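Local coordinates for halogenase (Chondromyces crocatus, PDB 3E1T), which probably uses reduced FAD to chlorinate an aromatic precursor of the myxobacterial natural product chondrochloren, as a variant of the FAD-dependent halogenases, at residues H132-V137 against T172-A177; E142-V147 against R162-A167; G194-G199 against E264-A269. All coordinates share one frame; numbering follows the deposited sequence.

Interaction 1. Residues H132-V137 against T172-A177. With FAD (flavin-adenine dinucleotide), chain C.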
# COMPACT_ATOMS: atom_id res chain seq x y z
N HIS A 132 -22.95 4.12 4.89
CA HIS A 132 -23.31 4.89 3.70
C HIS A 132 -22.45 4.46 2.51
O HIS A 132 -21.24 4.72 2.48
CB HIS A 132 -23.13 6.38 3.97
CG HIS A 132 -24.17 6.99 4.86
ND1 HIS A 132 -24.79 8.19 4.57
CD2 HIS A 132 -24.70 6.58 6.04
CE1 HIS A 132 -25.65 8.49 5.53
NE2 HIS A 132 -25.61 7.53 6.44
N GLU A 133 -23.08 3.81 1.52
CA GLU A 133 -22.39 3.34 0.32
C GLU A 133 -22.59 4.26 -0.89
O GLU A 133 -23.71 4.42 -1.36
CB GLU A 133 -22.81 1.91 -0.02
CG GLU A 133 -22.17 1.36 -1.29
CD GLU A 133 -22.52 -0.10 -1.57
OE1 GLU A 133 -23.55 -0.60 -1.06
OE2 GLU A 133 -21.77 -0.73 -2.34
N VAL A 134 -21.50 4.83 -1.38
CA VAL A 134 -21.53 5.63 -2.62
C VAL A 134 -21.75 4.71 -3.83
O VAL A 134 -21.14 3.64 -3.94
CB VAL A 134 -20.25 6.49 -2.79
CG1 VAL A 134 -20.25 7.21 -4.15
CG2 VAL A 134 -20.15 7.50 -1.68
N ILE A 135 -22.66 5.14 -4.70
CA ILE A 135 -23.13 4.35 -5.83
C ILE A 135 -22.57 4.90 -7.13
O ILE A 135 -22.17 4.15 -8.03
CB ILE A 135 -24.69 4.35 -5.88
CG1 ILE A 135 -25.29 3.90 -4.54
CG2 ILE A 135 -25.22 3.47 -7.01
CD1 ILE A 135 -24.95 2.46 -4.16
N ASP A 136 -22.55 6.23 -7.22
CA ASP A 136 -22.10 6.91 -8.42
C ASP A 136 -21.55 8.26 -8.04
O ASP A 136 -22.01 8.86 -7.08
CB ASP A 136 -23.29 7.14 -9.38
CG ASP A 136 -23.97 5.85 -9.78
OD1 ASP A 136 -23.40 5.12 -10.62
OD2 ASP A 136 -25.08 5.58 -9.27
N VAL A 137 -20.57 8.72 -8.80
CA VAL A 137 -20.16 10.12 -8.80
C VAL A 137 -20.93 10.84 -9.92
O VAL A 137 -21.02 10.32 -11.03
CB VAL A 137 -18.63 10.28 -9.02
CG1 VAL A 137 -18.24 11.75 -9.10
CG2 VAL A 137 -17.83 9.59 -7.90
N THR A 172 -13.04 -0.15 -5.38
CA THR A 172 -13.73 1.06 -5.84
C THR A 172 -14.65 0.76 -7.02
O THR A 172 -14.31 -0.01 -7.93
CB THR A 172 -12.75 2.18 -6.26
OG1 THR A 172 -13.49 3.20 -6.96
CG2 THR A 172 -11.64 1.66 -7.19
N ARG A 173 -15.84 1.36 -6.97
CA ARG A 173 -16.80 1.22 -8.06
C ARG A 173 -16.90 2.50 -8.89
O ARG A 173 -17.71 2.58 -9.82
CB ARG A 173 -18.18 0.75 -7.53
CG ARG A 173 -18.88 1.70 -6.54
CD ARG A 173 -19.99 0.98 -5.72
NE ARG A 173 -21.20 0.72 -6.49
CZ ARG A 173 -22.16 -0.14 -6.12
NH1 ARG A 173 -22.06 -0.82 -4.99
NH2 ARG A 173 -23.22 -0.31 -6.90
N VAL A 174 -16.07 3.49 -8.59
CA VAL A 174 -16.15 4.80 -9.25
C VAL A 174 -14.87 5.28 -9.93
O VAL A 174 -14.88 6.30 -10.64
CB VAL A 174 -16.67 5.93 -8.27
CG1 VAL A 174 -18.06 5.57 -7.71
CG2 VAL A 174 -15.68 6.20 -7.14
N SER A 175 -13.77 4.56 -9.74
CA SER A 175 -12.47 5.04 -10.27
C SER A 175 -12.44 5.17 -11.79
O SER A 175 -11.68 5.98 -12.31
CB SER A 175 -11.30 4.17 -9.79
OG SER A 175 -11.34 2.90 -10.40
N GLN A 176 -13.26 4.39 -12.49
CA GLN A 176 -13.28 4.44 -13.96
C GLN A 176 -13.75 5.80 -14.52
O GLN A 176 -13.54 6.11 -15.69
CB GLN A 176 -14.11 3.30 -14.55
CG GLN A 176 -15.61 3.48 -14.43
CD GLN A 176 -16.12 3.22 -13.03
OE1 GLN A 176 -15.40 2.70 -12.17
NE2 GLN A 176 -17.39 3.58 -12.78
N ALA A 177 -14.35 6.61 -13.66
CA ALA A 177 -14.70 7.98 -14.01
C ALA A 177 -13.46 8.85 -14.19
O ALA A 177 -13.52 9.87 -14.88
CB ALA A 177 -15.64 8.57 -12.98
PA FAD C . -8.89 0.85 2.21
O1A FAD C . -8.07 0.59 3.44
O2A FAD C . -9.24 -0.35 1.41
O5B FAD C . -10.26 1.56 2.69
C5B FAD C . -11.24 2.00 1.76
C4B FAD C . -12.59 2.17 2.47
O4B FAD C . -13.61 2.49 1.55
C3B FAD C . -13.01 0.87 3.16
O3B FAD C . -13.25 1.16 4.52
C2B FAD C . -14.30 0.46 2.47
O2B FAD C . -15.22 -0.02 3.41
C1B FAD C . -14.78 1.77 1.86
N9A FAD C . -15.58 1.63 0.63
C8A FAD C . -15.44 0.75 -0.41
N7A FAD C . -16.40 1.02 -1.32
C5A FAD C . -17.13 2.08 -0.90
C6A FAD C . -18.23 2.77 -1.43
N6A FAD C . -18.86 2.35 -2.54
N1A FAD C . -18.75 3.83 -0.72
C2A FAD C . -18.24 4.19 0.50
N3A FAD C . -17.17 3.50 1.01
C4A FAD C . -16.62 2.47 0.33
N1 FAD C . -0.06 -2.01 3.45
C2 FAD C . 0.78 -1.67 4.47
O2 FAD C . 0.95 -0.47 4.70
N3 FAD C . 1.40 -2.66 5.21
C4 FAD C . 1.18 -4.00 4.92
O4 FAD C . 1.72 -4.89 5.59
C4X FAD C . 0.35 -4.35 3.87
N5 FAD C . 0.10 -5.67 3.56
C5X FAD C . -0.74 -5.99 2.51
C6 FAD C . -0.99 -7.33 2.18
C7 FAD C . -1.84 -7.64 1.11
C7M FAD C . -1.92 -9.06 0.63
C8 FAD C . -2.45 -6.62 0.37
C8M FAD C . -3.21 -6.90 -0.90
C9 FAD C . -2.21 -5.29 0.72
C9A FAD C . -1.36 -4.97 1.78
N10 FAD C . -1.14 -3.64 2.10
C10 FAD C . -0.28 -3.33 3.14
C1' FAD C . -1.89 -2.54 1.39
C2' FAD C . -3.05 -1.93 2.20
O2' FAD C . -4.02 -2.94 2.38
C3' FAD C . -3.68 -0.75 1.46
O3' FAD C . -2.71 -0.02 0.74
C4' FAD C . -4.38 0.28 2.35
O4' FAD C . -5.43 -0.35 3.05
C5' FAD C . -4.94 1.41 1.49
O5' FAD C . -5.85 2.17 2.24
P FAD C . -7.06 2.95 1.53
O1P FAD C . -7.52 4.06 2.46
O2P FAD C . -6.62 3.53 0.22
O3P FAD C . -8.15 1.85 1.21
O HOH W 1 -21.78 1.05 -8.97

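Interaction 2. Residues E142-V147 against R162-A167. With FAD (flavin-adenine dinucleotide), chain C.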
# COMPACT_ATOMS: atom_id res chain seq x y z
N GLU A 142 -18.82 18.82 -17.36
CA GLU A 142 -17.61 18.00 -17.50
C GLU A 142 -16.79 17.98 -16.21
O GLU A 142 -15.58 17.76 -16.24
CB GLU A 142 -16.73 18.49 -18.65
CG GLU A 142 -17.41 18.56 -20.01
CD GLU A 142 -16.55 19.28 -21.03
OE1 GLU A 142 -15.31 19.29 -20.86
OE2 GLU A 142 -17.11 19.84 -22.00
N ARG A 143 -17.46 18.22 -15.08
CA ARG A 143 -16.82 18.27 -13.77
C ARG A 143 -17.56 17.33 -12.82
O ARG A 143 -18.79 17.19 -12.92
CB ARG A 143 -16.83 19.70 -13.23
CG ARG A 143 -15.92 19.92 -12.02
CD ARG A 143 -16.14 21.26 -11.31
NE ARG A 143 -15.37 21.33 -10.07
CZ ARG A 143 -14.07 21.61 -10.00
NH1 ARG A 143 -13.37 21.87 -11.10
NH2 ARG A 143 -13.46 21.65 -8.82
N ALA A 144 -16.83 16.68 -11.91
CA ALA A 144 -17.48 15.92 -10.84
C ALA A 144 -18.14 16.94 -9.92
O ALA A 144 -17.50 17.91 -9.53
CB ALA A 144 -16.47 15.08 -10.07
N VAL A 145 -19.42 16.73 -9.61
CA VAL A 145 -20.17 17.75 -8.84
C VAL A 145 -20.88 17.20 -7.62
O VAL A 145 -21.35 17.96 -6.78
CB VAL A 145 -21.18 18.57 -9.72
CG1 VAL A 145 -20.46 19.65 -10.53
CG2 VAL A 145 -22.00 17.68 -10.62
N GLY A 146 -20.96 15.88 -7.53
CA GLY A 146 -21.58 15.25 -6.38
C GLY A 146 -21.52 13.75 -6.43
O GLY A 146 -20.82 13.18 -7.26
N VAL A 147 -22.26 13.12 -5.53
CA VAL A 147 -22.36 11.67 -5.50
C VAL A 147 -23.80 11.22 -5.27
O VAL A 147 -24.61 11.97 -4.71
CB VAL A 147 -21.45 11.05 -4.38
CG1 VAL A 147 -19.97 11.33 -4.66
CG2 VAL A 147 -21.87 11.53 -2.99
N ARG A 162 -17.46 20.91 -4.37
CA ARG A 162 -16.51 21.36 -5.38
C ARG A 162 -15.51 20.24 -5.78
O ARG A 162 -15.05 20.19 -6.93
CB ARG A 162 -15.77 22.62 -4.91
CG ARG A 162 -14.93 23.29 -6.01
CD ARG A 162 -14.14 24.48 -5.49
NE ARG A 162 -13.01 24.80 -6.36
CZ ARG A 162 -12.18 25.83 -6.19
NH1 ARG A 162 -12.34 26.67 -5.18
NH2 ARG A 162 -11.18 26.01 -7.05
N PHE A 163 -15.20 19.35 -4.83
CA PHE A 163 -14.24 18.27 -5.05
C PHE A 163 -14.78 16.95 -4.55
O PHE A 163 -15.33 16.89 -3.45
CB PHE A 163 -12.93 18.55 -4.32
CG PHE A 163 -12.25 19.80 -4.74
CD1 PHE A 163 -11.56 19.86 -5.94
CD2 PHE A 163 -12.28 20.92 -3.93
CE1 PHE A 163 -10.92 21.04 -6.33
CE2 PHE A 163 -11.64 22.09 -4.30
CZ PHE A 163 -10.95 22.15 -5.50
N ILE A 164 -14.62 15.90 -5.35
CA ILE A 164 -15.01 14.54 -4.98
C ILE A 164 -13.74 13.69 -5.05
O ILE A 164 -13.04 13.73 -6.06
CB ILE A 164 -16.06 13.93 -5.95
CG1 ILE A 164 -17.20 14.92 -6.26
CG2 ILE A 164 -16.61 12.59 -5.40
CD1 ILE A 164 -18.08 15.27 -5.08
N VAL A 165 -13.43 12.94 -3.99
CA VAL A 165 -12.25 12.07 -3.98
C VAL A 165 -12.59 10.61 -3.67
O VAL A 165 -13.24 10.32 -2.67
CB VAL A 165 -11.17 12.56 -3.00
CG1 VAL A 165 -9.99 11.57 -2.97
CG2 VAL A 165 -10.67 13.98 -3.40
N ASP A 166 -12.16 9.71 -4.56
CA ASP A 166 -12.29 8.27 -4.36
C ASP A 166 -11.13 7.77 -3.51
O ASP A 166 -9.97 7.77 -3.94
CB ASP A 166 -12.33 7.56 -5.72
CG ASP A 166 -12.60 6.06 -5.60
OD1 ASP A 166 -12.98 5.55 -4.52
OD2 ASP A 166 -12.44 5.38 -6.63
N ALA A 167 -11.45 7.40 -2.27
CA ALA A 167 -10.52 6.76 -1.37
C ALA A 167 -11.15 5.44 -0.98
O ALA A 167 -11.03 5.00 0.15
CB ALA A 167 -10.30 7.61 -0.13
PA FAD C . -8.89 0.85 2.21
O1A FAD C . -8.07 0.59 3.44
O2A FAD C . -9.24 -0.35 1.41
O5B FAD C . -10.26 1.56 2.69
C5B FAD C . -11.24 2.00 1.76
C4B FAD C . -12.59 2.17 2.47
O4B FAD C . -13.61 2.49 1.55
C3B FAD C . -13.01 0.87 3.16
O3B FAD C . -13.25 1.16 4.52
C2B FAD C . -14.30 0.46 2.47
O2B FAD C . -15.22 -0.02 3.41
C1B FAD C . -14.78 1.77 1.86
N9A FAD C . -15.58 1.63 0.63
C8A FAD C . -15.44 0.75 -0.41
N7A FAD C . -16.40 1.02 -1.32
C5A FAD C . -17.13 2.08 -0.90
C6A FAD C . -18.23 2.77 -1.43
N6A FAD C . -18.86 2.35 -2.54
N1A FAD C . -18.75 3.83 -0.72
C2A FAD C . -18.24 4.19 0.50
N3A FAD C . -17.17 3.50 1.01
C4A FAD C . -16.62 2.47 0.33
N1 FAD C . -0.06 -2.01 3.45
C2 FAD C . 0.78 -1.67 4.47
O2 FAD C . 0.95 -0.47 4.70
N3 FAD C . 1.40 -2.66 5.21
C4 FAD C . 1.18 -4.00 4.92
O4 FAD C . 1.72 -4.89 5.59
C4X FAD C . 0.35 -4.35 3.87
N5 FAD C . 0.10 -5.67 3.56
C5X FAD C . -0.74 -5.99 2.51
C6 FAD C . -0.99 -7.33 2.18
C7 FAD C . -1.84 -7.64 1.11
C7M FAD C . -1.92 -9.06 0.63
C8 FAD C . -2.45 -6.62 0.37
C8M FAD C . -3.21 -6.90 -0.90
C9 FAD C . -2.21 -5.29 0.72
C9A FAD C . -1.36 -4.97 1.78
N10 FAD C . -1.14 -3.64 2.10
C10 FAD C . -0.28 -3.33 3.14
C1' FAD C . -1.89 -2.54 1.39
C2' FAD C . -3.05 -1.93 2.20
O2' FAD C . -4.02 -2.94 2.38
C3' FAD C . -3.68 -0.75 1.46
O3' FAD C . -2.71 -0.02 0.74
C4' FAD C . -4.38 0.28 2.35
O4' FAD C . -5.43 -0.35 3.05
C5' FAD C . -4.94 1.41 1.49
O5' FAD C . -5.85 2.17 2.24
P FAD C . -7.06 2.95 1.53
O1P FAD C . -7.52 4.06 2.46
O2P FAD C . -6.62 3.53 0.22
O3P FAD C . -8.15 1.85 1.21
O HOH W 2 -17.53 20.27 -8.55

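Interaction 3. Residues G194-G199 against E264-A269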
# COMPACT_ATOMS: atom_id res chain seq x y z
N GLY A 194 -4.10 -15.82 6.99
CA GLY A 194 -4.90 -16.02 8.19
C GLY A 194 -4.23 -15.46 9.44
O GLY A 194 -3.24 -14.71 9.36
N TYR A 195 -4.76 -15.84 10.60
CA TYR A 195 -4.24 -15.35 11.87
C TYR A 195 -3.99 -16.49 12.84
O TYR A 195 -4.78 -17.43 12.93
CB TYR A 195 -5.16 -14.31 12.48
CG TYR A 195 -5.27 -13.07 11.62
CD1 TYR A 195 -4.44 -11.99 11.84
CD2 TYR A 195 -6.18 -13.01 10.56
CE1 TYR A 195 -4.52 -10.85 11.05
CE2 TYR A 195 -6.26 -11.88 9.75
CZ TYR A 195 -5.43 -10.81 10.00
OH TYR A 195 -5.52 -9.69 9.23
N PHE A 196 -2.88 -16.39 13.56
CA PHE A 196 -2.44 -17.47 14.43
C PHE A 196 -2.23 -16.94 15.85
O PHE A 196 -1.79 -15.80 16.04
CB PHE A 196 -1.18 -18.12 13.86
CG PHE A 196 -1.40 -18.86 12.56
CD1 PHE A 196 -1.55 -20.24 12.55
CD2 PHE A 196 -1.48 -18.17 11.35
CE1 PHE A 196 -1.77 -20.93 11.35
CE2 PHE A 196 -1.70 -18.84 10.15
CZ PHE A 196 -1.84 -20.23 10.15
N GLU A 197 -2.56 -17.77 16.84
CA GLU A 197 -2.35 -17.42 18.24
C GLU A 197 -1.20 -18.23 18.82
O GLU A 197 -1.09 -19.43 18.56
CB GLU A 197 -3.62 -17.69 19.06
CG GLU A 197 -4.66 -16.59 18.97
CD GLU A 197 -6.02 -17.02 19.49
OE1 GLU A 197 -6.40 -18.20 19.30
OE2 GLU A 197 -6.72 -16.18 20.10
N ASN A 198 -0.35 -17.56 19.60
CA ASN A 198 0.73 -18.18 20.40
C ASN A 198 1.95 -18.63 19.60
O ASN A 198 2.67 -19.56 20.00
CB ASN A 198 0.18 -19.32 21.28
CG ASN A 198 -0.93 -18.86 22.21
OD1 ASN A 198 -2.01 -19.45 22.24
ND2 ASN A 198 -0.66 -17.80 22.97
N GLY A 199 2.19 -17.95 18.48
CA GLY A 199 3.36 -18.22 17.66
C GLY A 199 4.61 -17.56 18.20
O GLY A 199 4.54 -16.61 18.99
N GLU A 264 8.48 -23.53 11.82
CA GLU A 264 8.93 -23.52 13.21
C GLU A 264 8.26 -22.43 14.06
O GLU A 264 7.85 -22.69 15.19
CB GLU A 264 10.46 -23.51 13.31
CG GLU A 264 11.14 -22.18 13.09
CD GLU A 264 12.41 -22.04 13.93
OE1 GLU A 264 13.52 -22.17 13.36
OE2 GLU A 264 12.30 -21.82 15.16
N TYR A 265 8.10 -21.23 13.50
CA TYR A 265 7.47 -20.16 14.26
C TYR A 265 6.01 -20.44 14.60
O TYR A 265 5.50 -19.91 15.59
CB TYR A 265 7.62 -18.81 13.55
CG TYR A 265 8.93 -18.11 13.82
CD1 TYR A 265 10.14 -18.79 13.70
CD2 TYR A 265 8.97 -16.77 14.18
CE1 TYR A 265 11.35 -18.16 13.94
CE2 TYR A 265 10.18 -16.12 14.43
CZ TYR A 265 11.37 -16.83 14.30
OH TYR A 265 12.57 -16.22 14.53
N LEU A 266 5.36 -21.29 13.80
CA LEU A 266 3.94 -21.61 14.03
C LEU A 266 3.67 -22.96 14.69
O LEU A 266 2.52 -23.26 15.03
CB LEU A 266 3.12 -21.47 12.73
CG LEU A 266 2.98 -20.05 12.14
CD1 LEU A 266 2.20 -20.09 10.84
CD2 LEU A 266 2.32 -19.05 13.11
N ALA A 267 4.72 -23.75 14.90
CA ALA A 267 4.60 -25.02 15.61
C ALA A 267 3.87 -24.91 16.96
O ALA A 267 2.99 -25.72 17.24
CB ALA A 267 5.98 -25.70 15.77
N PRO A 268 4.22 -23.90 17.80
CA PRO A 268 3.49 -23.73 19.06
C PRO A 268 2.08 -23.17 18.89
O PRO A 268 1.33 -23.10 19.87
CB PRO A 268 4.34 -22.73 19.85
CG PRO A 268 5.62 -22.60 19.11
CD PRO A 268 5.31 -22.92 17.69
N ALA A 269 1.72 -22.79 17.66
CA ALA A 269 0.55 -21.94 17.44
C ALA A 269 -0.72 -22.68 17.06
O ALA A 269 -0.69 -23.77 16.48
CB ALA A 269 0.87 -20.84 16.40

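Interaction 1. Residues H132-V137 against T172-A177
Glu-133 and Arg-173 meet near the amino group of the FAD adenine, where OE2 of the glutamate and NH1 of the arginine form a 2.7 Å salt bridge. The carboxylate stands almost perpendicular to the guanidinium, 85° between their planes, with a single oxygen at the guanidinium edge, so the pairing is not bidentate. This is the looser side of the contact, and Arg-173 is exposed. Its chain is bent at chi3 (-75°), which swings the guanidinium back over strand 133-140; Ile-135 CD1 covers one face, offset toward the rim. Water 1 accepts from Arg-173 NE at 2.6 Å and gives a long bond to Ile-135 O, tying the arginine to the backbone where Ile-135 and Asp-136 form a classic beta bulge opposite Arg-148.

Next to the Glu-133/Arg-173 end lies the adenine site of this Rossmann-type, FAD-binding fold. Both hydrogen bonds to the base come from the Val-134 backbone: its N donates to FAD N1A (3.0 Å), and its O accepts from FAD N6A in a nearly straight bond (168°). A beta-branched residue suits such a place, since it favours the extended strand that presents both groups, and its side chain packs on N1A. The methylenes of Arg-173 lie alongside, CD 3.6 Å from FAD N6A.

On the packed side the side chains that meet are apolar. Val-174 sets its branch point against a methyl of Val-137, CB to CG2 3.9 Å, the two side chains crossing at about a right angle, and Met-298 of strand 298-300 touches both. Val-174 is held in place by an ST turn: Thr-172 OG1 accepts from Val-174 N at 3.1 Å. Farther along, Gln-176 NE2 donates to Arg-173 O at 3.1 Å, with that oxygen in its amide plane.

Interaction 2. Residues E142-V147 against R162-A167
The carbonyl oxygen of Arg-162 is gripped by two N-H donors of one side chain, Arg-143 NH2 at 2.9 Å and Arg-143 NE through a weak bond at 3.4 Å; water 2 lies within hydrogen-bonding distance of Arg-162 O (3.0 Å) but has competing acceptors. The oxygen sits at a corner where the chain leaves the small mixed sheet containing strand 143-150 and enters strand 163-166 of the parallel, Rossmann-type sheet; the two strands cross at 77°. Arginine suits this junction because its long chain, extended from CG to NE, carries several N-H groups across the gap. CG is anti to the backbone N (chi1 -167°), and the chain reaches the bend with its guanidinium edge turned to the oxygen. The NH2 bond is moderately bent (148°), and its donor is tilted from the carbonyl plane. Water 2 also accepts from Arg-143 NE at 2.8 Å, so the arginine may also reach the oxygen through this water.

Two arginines lie close here, and both form salt bridges to Glu-340 OE2; the shared carboxylate probably offsets their like charges. A leucine in place of Arg-143 would probably leave the Arg-162 carbonyl without its direct side-chain donors and Glu-340 with one cationic partner fewer.

Below the polar corner the two layers are sealed by Ile-164, whose branches go separate ways. CG1 meets the methyl of Ala-144, a small residue that suits the close approach of the strands. CD1 rests 3.7 Å from CA of Gly-146, a glycine whose almost fully extended backbone belongs with Val-145 to a classic beta bulge opposite Leu-138. The other branch, Ile-164 CG2, touches Val-147 CG1 at 3.7 Å.

Interaction 3. Residues G194-G199 against E264-A269
Phe-196 and Leu-266 both place CG anti to their own carbonyl carbon, at chi1 -67° and -66°, and these matching torsions bring ring and isobutyl group together at about a right angle. With CD1 anti to its own CA, the leucine sets that methyl squarely over the centre of the ring, 3.9 Å from the centroid and only 2° off the normal, a CH-pi contact over the face. The second methyl, CD2, comes down at the root of the ring, 3.7 Å from Phe-196 CB. Leucine suits the position because its forked end can meet the ring face and its stem at once, while phenylalanine offers a broad flat surface to receive it. Val-232 of strand 229-237 and Ile-256 of helix 248-257 touch both side chains and enlarge the apolar cluster.

The contact joins the end of strand 189-197, in the large mixed sheet, to the last part of helix 260-266 and the turn that follows. There the chain reverses through a type I beta turn, Leu-266 to Ala-269, closed by a 2.8 Å bond from Ala-269 N to Leu-266 O. Within the turn, Pro-268 packs its CB 3.6 Å from Asn-198 O. After the turn Ala-269 passes close to the strand: its CA makes a CA-H...O contact of 3.2 Å with Glu-197 O. Its CB lies equally near that oxygen, so a small side chain suits the place. Gly-199 CA in turn approaches Tyr-265 O to 3.4 Å, and a side chain there would probably press on that oxygen and on Leu-266 CD2.

No conventional hydrogen bond joins the two segments, which implies that their cohesion rests on apolar burial, the CH-pi contact and close backbone approach.

Interactions 1 and 2 are neighbours, their centres 10 Å apart, and share the layer in which strands 133-140 and 143-150 pair. They touch directly: Thr-172 OG1 lies 2.5 Å from Asp-166 OD2, a probable hydrogen bond that ties the loop of interaction 1 to the end of strand 163-166. Both also reach FAD, interaction 1 at the adenine and interaction 2 farther along, where Ala-167 O comes 3.4 Å from FAD C5B. Interaction 3 is remote, with centres 39 Å from interaction 1 and 45 Å from interaction 2. It joins the large mixed sheet to a helix and turn, and the Phe-196 side chain is about 14 Å from the cofactor, which it does not touch.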